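Local coordinates for protein K7 (Vaccinia virus WR, PDB 3JRV) that suppresses host innate immune signalling as a Bcl-2-like virulence factor, binding the RNA helicase DDX3 to prevent IRF3 activation and TRAF6 and IRAK2 to block NF-kappa-B activation, at residues 28-33 / 126-131; 34-39 / 56-61; 62-67 / 102-107. One frame throughout, in Å; residues are numbered along the deposited sequence.

Contact 1: residues 28-33 / 126-131; sequences DLIDEY and GNITDL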
loop_
_atom_site.group_PDB
_atom_site.type_symbol
_atom_site.label_atom_id
_atom_site.label_comp_id
_atom_site.label_asym_id
_atom_site.label_seq_id
_atom_site.Cartn_x
_atom_site.Cartn_y
_atom_site.Cartn_z
ATOM N N ASP A 28 -2.211 3.683 9.679
ATOM C CA ASP A 28 -3.608 3.603 9.231
ATOM C C ASP A 28 -3.708 3.978 7.759
ATOM O O ASP A 28 -4.474 3.349 6.994
ATOM C CB ASP A 28 -4.507 4.542 10.046
ATOM C CG ASP A 28 -4.684 4.100 11.482
ATOM O OD1 ASP A 28 -4.633 2.883 11.798
ATOM O OD2 ASP A 28 -4.794 5.002 12.339
ATOM N N LEU A 29 -2.977 5.016 7.347
ATOM C CA LEU A 29 -3.037 5.479 5.972
ATOM C C LEU A 29 -2.528 4.364 5.023
ATOM O O LEU A 29 -3.130 4.072 3.987
ATOM C CB LEU A 29 -2.093 6.700 5.832
ATOM C CG LEU A 29 -1.808 7.101 4.385
ATOM C CD1 LEU A 29 -3.045 7.509 3.578
ATOM C CD2 LEU A 29 -0.690 8.227 4.296
ATOM N N ILE A 30 -1.386 3.756 5.323
ATOM C CA ILE A 30 -0.854 2.776 4.375
ATOM C C ILE A 30 -1.760 1.545 4.350
ATOM O O ILE A 30 -2.035 1.013 3.262
ATOM C CB ILE A 30 0.572 2.379 4.803
ATOM C CG1 ILE A 30 1.498 3.610 4.643
ATOM C CG2 ILE A 30 1.062 1.172 3.980
ATOM C CD1 ILE A 30 1.586 4.135 3.210
ATOM N N ASP A 31 -2.268 1.125 5.509
ATOM C CA ASP A 31 -3.174 -0.027 5.559
ATOM C C ASP A 31 -4.384 0.269 4.661
ATOM O O ASP A 31 -4.754 -0.541 3.800
ATOM C CB ASP A 31 -3.661 -0.190 7.002
ATOM C CG ASP A 31 -4.507 -1.419 7.219
ATOM O OD1 ASP A 31 -4.580 -2.271 6.290
ATOM O OD2 ASP A 31 -5.085 -1.551 8.345
ATOM N N GLU A 32 -5.017 1.429 4.864
ATOM C CA GLU A 32 -6.219 1.757 4.086
ATOM C C GLU A 32 -5.922 1.827 2.590
ATOM O O GLU A 32 -6.751 1.417 1.762
ATOM C CB GLU A 32 -6.838 3.074 4.605
ATOM C CG GLU A 32 -7.939 3.632 3.832
ATOM C CD GLU A 32 -8.334 4.968 4.425
ATOM O OE1 GLU A 32 -8.803 4.987 5.607
ATOM O OE2 GLU A 32 -8.087 5.969 3.710
ATOM N N TYR A 33 -4.832 2.515 2.235
ATOM C CA TYR A 33 -4.474 2.756 0.859
ATOM C C TYR A 33 -4.265 1.389 0.154
ATOM O O TYR A 33 -4.702 1.212 -1.013
ATOM C CB TYR A 33 -3.204 3.624 0.820
ATOM C CG TYR A 33 -2.565 3.625 -0.547
ATOM C CD1 TYR A 33 -3.166 4.272 -1.622
ATOM C CD2 TYR A 33 -1.394 2.891 -0.771
ATOM C CE1 TYR A 33 -2.620 4.190 -2.951
ATOM C CE2 TYR A 33 -0.809 2.830 -2.015
ATOM C CZ TYR A 33 -1.442 3.430 -3.131
ATOM O OH TYR A 33 -0.889 3.384 -4.400
ATOM N N GLY A 126 1.694 -10.072 5.347
ATOM C CA GLY A 126 2.718 -9.896 6.387
ATOM C C GLY A 126 2.334 -8.758 7.317
ATOM O O GLY A 126 1.261 -8.172 7.178
ATOM N N ASN A 127 3.193 -8.468 8.289
ATOM C CA ASN A 127 2.842 -7.561 9.395
ATOM C C ASN A 127 3.201 -6.140 9.031
ATOM O O ASN A 127 4.380 -5.848 8.749
ATOM C CB ASN A 127 3.610 -7.945 10.663
ATOM C CG ASN A 127 3.320 -9.352 11.158
ATOM O OD1 ASN A 127 4.229 -10.031 11.661
ATOM N ND2 ASN A 127 2.073 -9.768 11.114
ATOM N N ILE A 128 2.192 -5.269 8.944
ATOM C CA ILE A 128 2.471 -3.866 8.676
ATOM C C ILE A 128 3.393 -3.289 9.735
ATOM O O ILE A 128 4.186 -2.394 9.435
ATOM C CB ILE A 128 1.210 -3.040 8.491
ATOM C CG1 ILE A 128 1.528 -1.765 7.691
ATOM C CG2 ILE A 128 0.518 -2.756 9.822
ATOM C CD1 ILE A 128 0.259 -1.033 7.298
ATOM N N THR A 129 3.277 -3.776 10.963
ATOM C CA THR A 129 4.121 -3.218 12.044
ATOM C C THR A 129 5.593 -3.638 11.874
ATOM O O THR A 129 6.517 -2.971 12.379
ATOM C CB THR A 129 3.620 -3.568 13.449
ATOM O OG1 THR A 129 3.492 -4.987 13.595
ATOM C CG2 THR A 129 2.308 -2.923 13.721
ATOM N N ASP A 130 5.839 -4.706 11.125
ATOM C CA ASP A 130 7.227 -5.081 10.795
ATOM C C ASP A 130 7.818 -4.092 9.774
ATOM O O ASP A 130 9.003 -3.741 9.831
ATOM C CB ASP A 130 7.323 -6.514 10.232
ATOM C CG ASP A 130 7.202 -7.604 11.294
ATOM O OD1 ASP A 130 7.329 -7.312 12.506
ATOM O OD2 ASP A 130 6.971 -8.779 10.890
ATOM N N LEU A 131 6.987 -3.625 8.847
ATOM C CA LEU A 131 7.410 -2.719 7.793
ATOM C C LEU A 131 7.545 -1.312 8.350
ATOM O O LEU A 131 8.564 -0.614 8.096
ATOM C CB LEU A 131 6.373 -2.715 6.659
ATOM C CG LEU A 131 6.731 -1.854 5.439
ATOM C CD1 LEU A 131 8.062 -2.277 4.784
ATOM C CD2 LEU A 131 5.624 -1.875 4.403
#

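Contact 2: residues 34-39 / 56-61; sequences ITWRNH and ELMKFD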
loop_
_atom_site.group_PDB
_atom_site.type_symbol
_atom_site.label_atom_id
_atom_site.label_comp_id
_atom_site.label_asym_id
_atom_site.label_seq_id
_atom_site.Cartn_x
_atom_site.Cartn_y
_atom_site.Cartn_z
ATOM N N ILE A 34 -3.542 0.462 0.795
ATOM C CA ILE A 34 -3.316 -0.839 0.157
ATOM C C ILE A 34 -4.662 -1.562 -0.056
ATOM O O ILE A 34 -4.910 -2.170 -1.130
ATOM C CB ILE A 34 -2.339 -1.699 1.013
ATOM C CG1 ILE A 34 -0.934 -1.037 1.010
ATOM C CG2 ILE A 34 -2.348 -3.168 0.513
ATOM C CD1 ILE A 34 -0.339 -0.810 -0.393
ATOM N N THR A 35 -5.567 -1.439 0.909
ATOM C CA THR A 35 -6.926 -1.983 0.679
ATOM C C THR A 35 -7.655 -1.273 -0.474
ATOM O O THR A 35 -8.248 -1.895 -1.362
ATOM C CB THR A 35 -7.760 -1.850 1.937
ATOM O OG1 THR A 35 -7.192 -2.684 2.948
ATOM C CG2 THR A 35 -9.237 -2.216 1.641
ATOM N N TRP A 36 -7.545 0.050 -0.528
ATOM C CA TRP A 36 -8.213 0.818 -1.559
ATOM C C TRP A 36 -7.771 0.381 -2.977
ATOM O O TRP A 36 -8.592 0.348 -3.895
ATOM C CB TRP A 36 -7.939 2.315 -1.315
ATOM C CG TRP A 36 -8.618 3.212 -2.326
ATOM C CD1 TRP A 36 -9.926 3.691 -2.272
ATOM C CD2 TRP A 36 -8.016 3.843 -3.461
ATOM N NE1 TRP A 36 -10.166 4.538 -3.332
ATOM C CE2 TRP A 36 -9.011 4.661 -4.072
ATOM C CE3 TRP A 36 -6.710 3.831 -4.006
ATOM C CZ2 TRP A 36 -8.744 5.443 -5.210
ATOM C CZ3 TRP A 36 -6.446 4.603 -5.152
ATOM C CH2 TRP A 36 -7.460 5.405 -5.738
ATOM N N ARG A 37 -6.481 0.081 -3.187
ATOM C CA ARG A 37 -6.032 -0.300 -4.545
ATOM C C ARG A 37 -6.721 -1.614 -4.994
ATOM O O ARG A 37 -6.818 -1.863 -6.185
ATOM C CB ARG A 37 -4.494 -0.490 -4.574
ATOM C CG ARG A 37 -3.770 0.899 -4.399
ATOM C CD ARG A 37 -4.034 1.849 -5.594
ATOM N NE ARG A 37 -3.583 1.276 -6.873
ATOM C CZ ARG A 37 -2.342 1.367 -7.374
ATOM N NH1 ARG A 37 -1.356 1.948 -6.685
ATOM N NH2 ARG A 37 -2.050 0.779 -8.542
ATOM N N ASN A 38 -7.154 -2.446 -4.049
ATOM C CA ASN A 38 -7.990 -3.648 -4.379
ATOM C C ASN A 38 -9.453 -3.246 -4.567
ATOM O O ASN A 38 -10.100 -3.582 -5.573
ATOM C CB ASN A 38 -7.871 -4.664 -3.235
ATOM C CG ASN A 38 -8.724 -5.890 -3.470
ATOM O OD1 ASN A 38 -9.858 -5.970 -2.966
ATOM N ND2 ASN A 38 -8.201 -6.840 -4.212
ATOM N N HIS A 39 -9.969 -2.544 -3.569
ATOM C CA HIS A 39 -11.392 -2.182 -3.511
ATOM C C HIS A 39 -11.854 -1.391 -4.720
ATOM O O HIS A 39 -12.968 -1.607 -5.224
ATOM C CB HIS A 39 -11.615 -1.380 -2.224
ATOM C CG HIS A 39 -13.056 -1.125 -1.901
ATOM N ND1 HIS A 39 -13.744 -0.050 -2.415
ATOM C CD2 HIS A 39 -13.883 -1.725 -1.008
ATOM C CE1 HIS A 39 -14.964 -0.033 -1.896
ATOM N NE2 HIS A 39 -15.051 -1.003 -0.998
ATOM N N GLU A 56 0.173 10.749 -4.325
ATOM C CA GLU A 56 1.592 10.596 -3.997
ATOM C C GLU A 56 1.954 9.146 -3.726
ATOM O O GLU A 56 3.005 8.669 -4.191
ATOM C CB GLU A 56 1.986 11.420 -2.765
ATOM C CG GLU A 56 2.447 12.835 -3.014
ATOM C CD GLU A 56 3.357 13.065 -4.222
ATOM O OE1 GLU A 56 4.504 12.545 -4.392
ATOM O OE2 GLU A 56 2.955 13.961 -4.955
ATOM N N LEU A 57 1.101 8.436 -2.977
ATOM C CA LEU A 57 1.351 7.004 -2.704
ATOM C C LEU A 57 1.328 6.212 -4.003
ATOM O O LEU A 57 2.142 5.271 -4.154
ATOM C CB LEU A 57 0.338 6.417 -1.694
ATOM C CG LEU A 57 0.394 7.147 -0.326
ATOM C CD1 LEU A 57 -0.720 6.531 0.564
ATOM C CD2 LEU A 57 1.742 6.912 0.300
HETATM N N MSE A 58 0.449 6.586 -4.941
HETATM C CA MSE A 58 0.363 5.826 -6.197
HETATM C C MSE A 58 1.656 5.922 -7.006
HETATM O O MSE A 58 1.968 5.015 -7.798
HETATM C CB MSE A 58 -0.832 6.334 -7.027
HETATM C CG MSE A 58 -2.079 5.934 -6.301
HETATM SE SE MSE A 58 -3.683 6.755 -7.039
HETATM C CE MSE A 58 -3.761 5.469 -8.385
ATOM N N LYS A 59 2.383 7.040 -6.855
ATOM C CA LYS A 59 3.697 7.159 -7.515
ATOM C C LYS A 59 4.723 6.108 -7.063
ATOM O O LYS A 59 5.720 5.872 -7.768
ATOM C CB LYS A 59 4.292 8.558 -7.312
ATOM C CG LYS A 59 3.459 9.601 -8.052
ATOM C CD LYS A 59 3.958 11.016 -7.801
ATOM C CE LYS A 59 2.925 12.062 -8.161
ATOM N NZ LYS A 59 3.573 13.394 -7.959
ATOM N N PHE A 60 4.466 5.457 -5.943
ATOM C CA PHE A 60 5.385 4.407 -5.457
ATOM C C PHE A 60 5.280 3.167 -6.372
ATOM O O PHE A 60 6.182 2.325 -6.351
ATOM C CB PHE A 60 5.114 4.000 -4.016
ATOM C CG PHE A 60 5.395 5.093 -2.999
ATOM C CD1 PHE A 60 6.054 6.277 -3.369
ATOM C CD2 PHE A 60 4.967 4.912 -1.694
ATOM C CE1 PHE A 60 6.342 7.286 -2.414
ATOM C CE2 PHE A 60 5.180 5.897 -0.724
ATOM C CZ PHE A 60 5.905 7.087 -1.089
ATOM N N ASP A 61 4.244 3.096 -7.208
ATOM C CA ASP A 61 4.215 2.047 -8.244
ATOM C C ASP A 61 5.490 2.157 -9.123
ATOM O O ASP A 61 6.115 1.131 -9.439
ATOM C CB ASP A 61 2.969 2.156 -9.138
ATOM C CG ASP A 61 1.645 1.789 -8.414
ATOM O OD1 ASP A 61 1.606 1.575 -7.179
ATOM O OD2 ASP A 61 0.634 1.673 -9.150
#

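Contact 3: residues 62-67 / 102-107; sequences DVAIRY and IGICAK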
loop_
_atom_site.group_PDB
_atom_site.type_symbol
_atom_site.label_atom_id
_atom_site.label_comp_id
_atom_site.label_asym_id
_atom_site.label_seq_id
_atom_site.Cartn_x
_atom_site.Cartn_y
_atom_site.Cartn_z
ATOM N N ASP A 62 5.808 3.377 -9.567
ATOM C CA ASP A 62 6.989 3.656 -10.393
ATOM C C ASP A 62 8.255 3.368 -9.618
ATOM O O ASP A 62 9.236 2.926 -10.213
ATOM C CB ASP A 62 7.078 5.117 -10.841
ATOM C CG ASP A 62 5.991 5.513 -11.810
ATOM O OD1 ASP A 62 5.284 4.601 -12.306
ATOM O OD2 ASP A 62 5.811 6.755 -12.023
ATOM N N VAL A 63 8.258 3.663 -8.315
ATOM C CA VAL A 63 9.457 3.385 -7.517
ATOM C C VAL A 63 9.717 1.894 -7.480
ATOM O O VAL A 63 10.859 1.448 -7.618
ATOM C CB VAL A 63 9.351 3.897 -6.052
ATOM C CG1 VAL A 63 10.559 3.392 -5.215
ATOM C CG2 VAL A 63 9.182 5.429 -6.011
ATOM N N ALA A 64 8.649 1.107 -7.342
ATOM C CA ALA A 64 8.795 -0.352 -7.330
ATOM C C ALA A 64 9.320 -0.849 -8.666
ATOM O O ALA A 64 10.219 -1.711 -8.711
ATOM C CB ALA A 64 7.461 -1.027 -6.993
ATOM N N ILE A 65 8.793 -0.294 -9.757
ATOM C CA ILE A 65 9.301 -0.664 -11.087
ATOM C C ILE A 65 10.780 -0.314 -11.279
ATOM O O ILE A 65 11.586 -1.146 -11.765
ATOM C CB ILE A 65 8.471 0.002 -12.199
ATOM C CG1 ILE A 65 7.067 -0.583 -12.230
ATOM C CG2 ILE A 65 9.198 -0.120 -13.578
ATOM C CD1 ILE A 65 6.100 0.308 -13.069
ATOM N N ARG A 66 11.161 0.899 -10.882
ATOM C CA ARG A 66 12.583 1.278 -10.929
ATOM C C ARG A 66 13.441 0.311 -10.125
ATOM O O ARG A 66 14.564 -0.014 -10.552
ATOM C CB ARG A 66 12.802 2.686 -10.376
ATOM C CG ARG A 66 12.603 3.855 -11.301
ATOM C CD ARG A 66 12.879 5.187 -10.554
ATOM N NE ARG A 66 11.977 6.229 -11.030
ATOM C CZ ARG A 66 10.897 6.680 -10.394
ATOM N NH1 ARG A 66 10.643 6.344 -9.131
ATOM N NH2 ARG A 66 10.122 7.575 -11.000
ATOM N N TYR A 67 12.946 -0.116 -8.957
ATOM C CA TYR A 67 13.754 -0.828 -7.939
ATOM C C TYR A 67 13.932 -2.288 -8.359
ATOM O O TYR A 67 15.048 -2.831 -8.283
ATOM C CB TYR A 67 13.031 -0.752 -6.586
ATOM C CG TYR A 67 13.793 -1.300 -5.380
ATOM C CD1 TYR A 67 14.803 -0.562 -4.795
ATOM C CD2 TYR A 67 13.524 -2.566 -4.880
ATOM C CE1 TYR A 67 15.516 -1.070 -3.699
ATOM C CE2 TYR A 67 14.194 -3.065 -3.765
ATOM C CZ TYR A 67 15.200 -2.324 -3.198
ATOM O OH TYR A 67 15.844 -2.828 -2.084
ATOM N N ILE A 102 5.974 -0.609 -0.454
ATOM C CA ILE A 102 4.588 -0.125 -0.505
ATOM C C ILE A 102 4.016 -0.246 -1.924
ATOM O O ILE A 102 2.848 -0.659 -2.095
ATOM C CB ILE A 102 4.510 1.349 0.031
ATOM C CG1 ILE A 102 4.921 1.338 1.504
ATOM C CG2 ILE A 102 3.097 1.924 -0.192
ATOM C CD1 ILE A 102 5.209 2.746 2.038
ATOM N N GLY A 103 4.796 0.168 -2.929
ATOM C CA GLY A 103 4.422 0.021 -4.342
ATOM C C GLY A 103 4.077 -1.425 -4.676
ATOM O O GLY A 103 3.089 -1.664 -5.413
ATOM N N ILE A 104 4.905 -2.372 -4.221
ATOM C CA ILE A 104 4.686 -3.804 -4.501
ATOM C C ILE A 104 3.413 -4.286 -3.850
ATOM O O ILE A 104 2.640 -5.015 -4.479
ATOM C CB ILE A 104 5.935 -4.696 -4.062
ATOM C CG1 ILE A 104 7.050 -4.452 -5.059
ATOM C CG2 ILE A 104 5.510 -6.178 -3.963
ATOM C CD1 ILE A 104 6.890 -5.302 -6.312
ATOM N N CYS A 105 3.187 -3.873 -2.599
ATOM C CA CYS A 105 1.950 -4.265 -1.923
ATOM C C CYS A 105 0.750 -3.754 -2.723
ATOM O O CYS A 105 -0.248 -4.489 -2.864
ATOM C CB CYS A 105 1.905 -3.729 -0.497
ATOM S SG CYS A 105 3.026 -4.594 0.589
ATOM N N ALA A 106 0.817 -2.513 -3.213
ATOM C CA ALA A 106 -0.305 -1.952 -4.001
ATOM C C ALA A 106 -0.478 -2.755 -5.290
ATOM O O ALA A 106 -1.614 -3.010 -5.727
ATOM C CB ALA A 106 -0.049 -0.492 -4.342
ATOM N N LYS A 107 0.631 -3.088 -5.953
ATOM C CA LYS A 107 0.523 -3.883 -7.191
ATOM C C LYS A 107 -0.133 -5.215 -6.906
ATOM O O LYS A 107 -0.908 -5.708 -7.758
ATOM C CB LYS A 107 1.883 -4.051 -7.883
ATOM C CG LYS A 107 2.346 -2.736 -8.505
ATOM C CD LYS A 107 1.703 -2.427 -9.857
ATOM C CE LYS A 107 2.642 -2.769 -11.015
ATOM N NZ LYS A 107 2.533 -1.762 -12.123
#

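Contact 1: residues 28-33 / 126-131
Ile128 reaches helix 26-42 through a single methyl: its CD1 lies 3.8 Å from the backbone N of Asp31 and 4.0 Å from Asp31 CB. The same methyl meets Ile30 CG2 at 4.1 Å, so it rests against the helix surface where these two consecutive residues emerge. Two torsions account for this reach. CG1 of Ile128 stands anti to the backbone N (chi1 -158°), and chi2 is also extended (171°), which carries CD1 straight out from the short helix 128-131. Ile30 offers its other branch: CG2 is the branch turned to Ile128, while CG1 leads away and carries CD1 to Ile102 of helix 95-114. The interface is small, 114 Å² over both sides, and the three touching residues are all buried.

Asp31 contributes only its CB and backbone here. Its carboxylate is engaged by the bound DDX3 peptide, OD2 in a salt bridge with a basic side chain of the peptide and OD1 in a hydrogen bond with a polar one. Asp28 OD1 forms another salt bridge to the peptide, and from segment 126-131 Ile128 N and Thr129 OG1 each make a hydrogen bond to an acidic side chain of the peptide. The apolar contact thus joins two walls of the DDX3-binding site on the Bcl-2-like helical fold of K7.

Contact 2: residues 34-39 / 56-61
Arg37 of helix 26-42 and Asp61 of helix 60-68 approach from opposite directions and meet in an end-on, two-nitrogen salt bridge. NH2 donates to Asp61 OD2 at 2.9 Å, using the syn lone pair of that oxygen; NH1 donates to Asp61 OD1 at 3.0 Å, also on the syn side but 21° out of the carboxylate plane. Both oxygens stay close to the guanidinium plane, although the two flat groups are twisted 36° apart. Both bonds are fairly straight (N-H...O 155° for NH1 to OD1), and a third, weak bond runs from Arg37 NH1 to Asp61 OD2 at 3.2 Å. Bends at chi2 and chi3 fold the arginine chain on its way to the carboxylate.

Met58, present as selenomethionine, fills the neighbouring side. Its CE lies over one face of the Arg37 guanidinium, while its CG comes within 4.1 Å of Arg37 NH1. The selenium turns to Trp36: SE is 4.0 Å from Trp36 CZ3, near the ring plane, and the two side chains cross at about a right angle. This is an edge-on Met-aromatic contact.

Further partners fix the guanidinium within the protein. Tyr33 OH is hydrogen-bonded to Arg37 NH1, and Glu110 OE2 of helix 95-114 forms a second salt bridge at NH2. Asp61 and Glu110 thus both pair with the buried Arg37 and probably offset its charge where little solvent reaches. The arrangement is a partly buried ionic network beside a Met-aromatic contact, tying helix 26-42 to helix 52-58 through Met58 and to helix 60-68 through Asp61 in the Bcl-2-like fold.

Contact 3: residues 62-67 / 102-107
Ala64 sits against the backbone of Gly103, and their CA atoms are only 5.3 Å apart, the nearest pair between the two segments. The methyl of Ala64 points toward helix 95-114, with CB 4.1 Å from Gly103 C. That CB is also 4.0 Å from Ile104 CG1, so it rests where the bare glycine backbone gives way to the isoleucine side chain. Gly103 has no side chain, and the Ala64 methyl lies directly on its backbone. Ile104 places CG1 beside its own backbone N, anti to the carbonyl carbon (chi1 -73°), bringing this branch back toward Ala64; the side chain also packs on Ile73 and Ile76 of helix 70-80. These three residues form the buried, close-fitting part of the crossing.

Toward the partly exposed side the fit is looser. Ile65 CD1 approaches Lys107 NZ at 4.2 Å, a contact between an apolar methyl and an ammonium group. The Lys107 chain is bent at chi2 (-80°), and its outer torsions are not in staggered positions, consistent with a loosely held end. Asp62 OD1 is 6.9 Å from the same Lys107 NZ, too far for a salt bridge, although the opposite charges may still attract weakly. Ile65 packs in addition on Ile73.

The short helical segments approach to 8.2 Å between axes, their directions 108° apart. This is a close helix-helix crossing built on small residues, Ala64 against Gly103, through which helix 60-68 packs on the long helix 95-114 of the Bcl-2-like bundle.

How the contacts relate
From the N terminus, helix 26-42 supplies the first segments of contacts 1 and 2 in succession. Contact 2 closes first, a short loop returning through helix 52-58 to helix 60-68. Contact 3 opens immediately afterwards and closes on helix 95-114, so these two loops run in series. Contact 1, sealed last by helix 128-131, spans both. Contacts 1 and 3 lie on opposite sides of the chain's centre, yet all three touch one another: Leu29 and Ile30 pack on Leu57, Ile30 also meets Ile102, and Ile34 CD1 lies 3.7 Å from Cys105 CB. Helices 26-42 and 95-114 thereby connect the DDX3-binding side with helix 60-68.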